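PDB 3WMR: proline iminopeptidase from Streptomyces halstedii, which is an alpha/beta-hydrolase-fold amidohydrolase of the peptidase S33 family that acts on polyketide substrates and is probably able to release N-terminal proline from peptides. Local coordinates for residues T34-T39 with W74-D80. Numbering follows the deposited sequence.
Sequences TWYRVT and WPVVHYD
With chi1 of -73° His78 carries its imidazole beside its own backbone N, and Arg37, bent at chi2 and chi3, runs alongside it, CD packing 3.8 Å from His78 CB. The pair sits where strand 32-39 joins antiparallel to strand 76-80 in the alpha/beta-hydrolase sheet, the latter's other edge pairing in parallel with strand 49-52. Arg37 and His78 form a hydrogen-bonded pair, as do Thr39 and Val76, whose two bonds lie in their carbonyl planes and are nearly straight, Thr39 N reaching Val76 O at 2.8 Å. Between these pairs Val38 and Val77 put their side chains on the opposite face, which Tyr36 and Tyr79 share. There Thr34 CG2 touches Tyr79 CD2 at 3.7 Å, while Thr34 OG1 bonds to Glu106. On the Arg37 face CE3 of Trp35 lies 3.7 Å from OD2 of Asp80, ring and carboxylate planes 28° apart; OD2 also accepts from Gly86 N, and OD1 bonds to His60 ND1. A hydrogen bond from His78 NE2 to Leu63 O and a water on ND1 together hold the imidazole's rotation. That water joins both strands, donating to Arg37 O and Val76 O and hydrogen-bonding Thr39 OG1 and, in the imidazole plane, His78 ND1 at 2.9 Å.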
# COMPACT_ATOMS: atom_id res chain seq x y z
N THR A 34 -11.48 -14.10 2.78
CA THR A 34 -10.50 -13.20 2.14
C THR A 34 -10.49 -13.48 0.65
O THR A 34 -10.25 -14.61 0.24
CB THR A 34 -9.07 -13.44 2.67
OG1 THR A 34 -9.03 -13.17 4.08
CG2 THR A 34 -8.06 -12.54 1.96
N TRP A 35 -10.72 -12.44 -0.16
CA TRP A 35 -10.75 -12.56 -1.62
C TRP A 35 -9.38 -12.37 -2.24
O TRP A 35 -8.64 -11.45 -1.87
CB TRP A 35 -11.71 -11.54 -2.22
CG TRP A 35 -11.91 -11.70 -3.71
CD1 TRP A 35 -12.87 -12.45 -4.33
CD2 TRP A 35 -11.12 -11.11 -4.75
NE1 TRP A 35 -12.72 -12.37 -5.70
CE2 TRP A 35 -11.66 -11.54 -5.98
CE3 TRP A 35 -10.01 -10.25 -4.77
CZ2 TRP A 35 -11.13 -11.15 -7.22
CZ3 TRP A 35 -9.48 -9.87 -5.99
CH2 TRP A 35 -10.04 -10.32 -7.20
N TYR A 36 -9.07 -13.21 -3.23
CA TYR A 36 -7.77 -13.20 -3.91
C TYR A 36 -7.90 -13.43 -5.41
O TYR A 36 -8.95 -13.82 -5.92
CB TYR A 36 -6.86 -14.30 -3.32
CG TYR A 36 -7.27 -15.68 -3.80
CD1 TYR A 36 -8.25 -16.40 -3.13
CD2 TYR A 36 -6.70 -16.24 -4.94
CE1 TYR A 36 -8.66 -17.65 -3.58
CE2 TYR A 36 -7.10 -17.49 -5.40
CZ TYR A 36 -8.08 -18.19 -4.71
OH TYR A 36 -8.48 -19.42 -5.13
N ARG A 37 -6.78 -13.25 -6.10
CA ARG A 37 -6.68 -13.51 -7.53
C ARG A 37 -5.21 -13.81 -7.87
O ARG A 37 -4.30 -13.09 -7.43
CB ARG A 37 -7.22 -12.28 -8.28
CG ARG A 37 -6.50 -11.92 -9.56
CD ARG A 37 -6.31 -10.43 -9.71
NE ARG A 37 -7.04 -9.90 -10.85
CZ ARG A 37 -6.63 -9.93 -12.12
NH1 ARG A 37 -5.47 -10.47 -12.47
NH2 ARG A 37 -7.40 -9.41 -13.06
N VAL A 38 -4.98 -14.87 -8.65
CA VAL A 38 -3.64 -15.19 -9.15
C VAL A 38 -3.56 -14.92 -10.64
O VAL A 38 -4.48 -15.26 -11.41
CB VAL A 38 -3.28 -16.67 -8.91
CG1 VAL A 38 -1.87 -16.96 -9.40
CG2 VAL A 38 -3.42 -17.04 -7.43
N THR A 39 -2.47 -14.28 -11.06
CA THR A 39 -2.16 -14.14 -12.48
C THR A 39 -0.89 -14.93 -12.75
O THR A 39 0.08 -14.85 -11.98
CB THR A 39 -2.00 -12.67 -12.88
OG1 THR A 39 -3.08 -11.91 -12.32
CG2 THR A 39 -2.01 -12.53 -14.38
N TRP A 74 6.90 -14.16 -13.50
CA TRP A 74 6.54 -14.02 -12.09
C TRP A 74 5.03 -14.18 -11.88
O TRP A 74 4.26 -13.39 -12.43
CB TRP A 74 7.00 -12.65 -11.56
CG TRP A 74 8.45 -12.54 -11.63
CD1 TRP A 74 9.18 -12.05 -12.67
CD2 TRP A 74 9.39 -12.99 -10.65
NE1 TRP A 74 10.51 -12.17 -12.40
CE2 TRP A 74 10.67 -12.73 -11.16
CE3 TRP A 74 9.26 -13.58 -9.38
CZ2 TRP A 74 11.84 -13.03 -10.46
CZ3 TRP A 74 10.43 -13.89 -8.67
CH2 TRP A 74 11.71 -13.61 -9.21
N PRO A 75 4.62 -15.20 -11.10
CA PRO A 75 3.23 -15.24 -10.65
C PRO A 75 2.93 -14.06 -9.75
O PRO A 75 3.78 -13.66 -8.93
CB PRO A 75 3.14 -16.54 -9.83
CG PRO A 75 4.46 -17.23 -9.94
CD PRO A 75 5.45 -16.20 -10.40
N VAL A 76 1.73 -13.49 -9.90
CA VAL A 76 1.34 -12.33 -9.13
C VAL A 76 0.01 -12.59 -8.40
O VAL A 76 -0.99 -12.97 -9.03
CB VAL A 76 1.25 -11.08 -10.02
CG1 VAL A 76 0.80 -9.88 -9.22
CG2 VAL A 76 2.60 -10.79 -10.67
N VAL A 77 0.03 -12.39 -7.08
CA VAL A 77 -1.14 -12.58 -6.23
C VAL A 77 -1.66 -11.24 -5.74
O VAL A 77 -1.01 -10.57 -4.92
CB VAL A 77 -0.83 -13.49 -5.02
CG1 VAL A 77 -2.08 -13.67 -4.16
CG2 VAL A 77 -0.29 -14.84 -5.49
N HIS A 78 -2.81 -10.82 -6.29
CA HIS A 78 -3.56 -9.68 -5.76
C HIS A 78 -4.55 -10.19 -4.74
O HIS A 78 -5.10 -11.28 -4.90
CB HIS A 78 -4.35 -8.94 -6.84
CG HIS A 78 -3.51 -8.14 -7.78
ND1 HIS A 78 -2.82 -8.70 -8.83
CD2 HIS A 78 -3.28 -6.81 -7.85
CE1 HIS A 78 -2.19 -7.75 -9.49
NE2 HIS A 78 -2.45 -6.60 -8.92
N TYR A 79 -4.79 -9.42 -3.68
CA TYR A 79 -5.89 -9.72 -2.77
C TYR A 79 -6.47 -8.49 -2.06
O TYR A 79 -5.81 -7.47 -1.91
CB TYR A 79 -5.51 -10.81 -1.77
CG TYR A 79 -4.77 -10.38 -0.51
CD1 TYR A 79 -3.38 -10.24 -0.51
CD2 TYR A 79 -5.45 -10.18 0.70
CE1 TYR A 79 -2.69 -9.89 0.65
CE2 TYR A 79 -4.76 -9.82 1.86
CZ TYR A 79 -3.39 -9.68 1.83
OH TYR A 79 -2.69 -9.32 2.98
N ASP A 80 -7.73 -8.61 -1.64
CA ASP A 80 -8.41 -7.57 -0.88
C ASP A 80 -8.36 -7.95 0.57
O ASP A 80 -8.82 -9.02 0.95
CB ASP A 80 -9.88 -7.45 -1.27
CG ASP A 80 -10.07 -6.86 -2.64
OD1 ASP A 80 -9.16 -6.18 -3.16
OD2 ASP A 80 -11.16 -7.08 -3.19
O HOH W 1 -3.28 -11.39 -9.69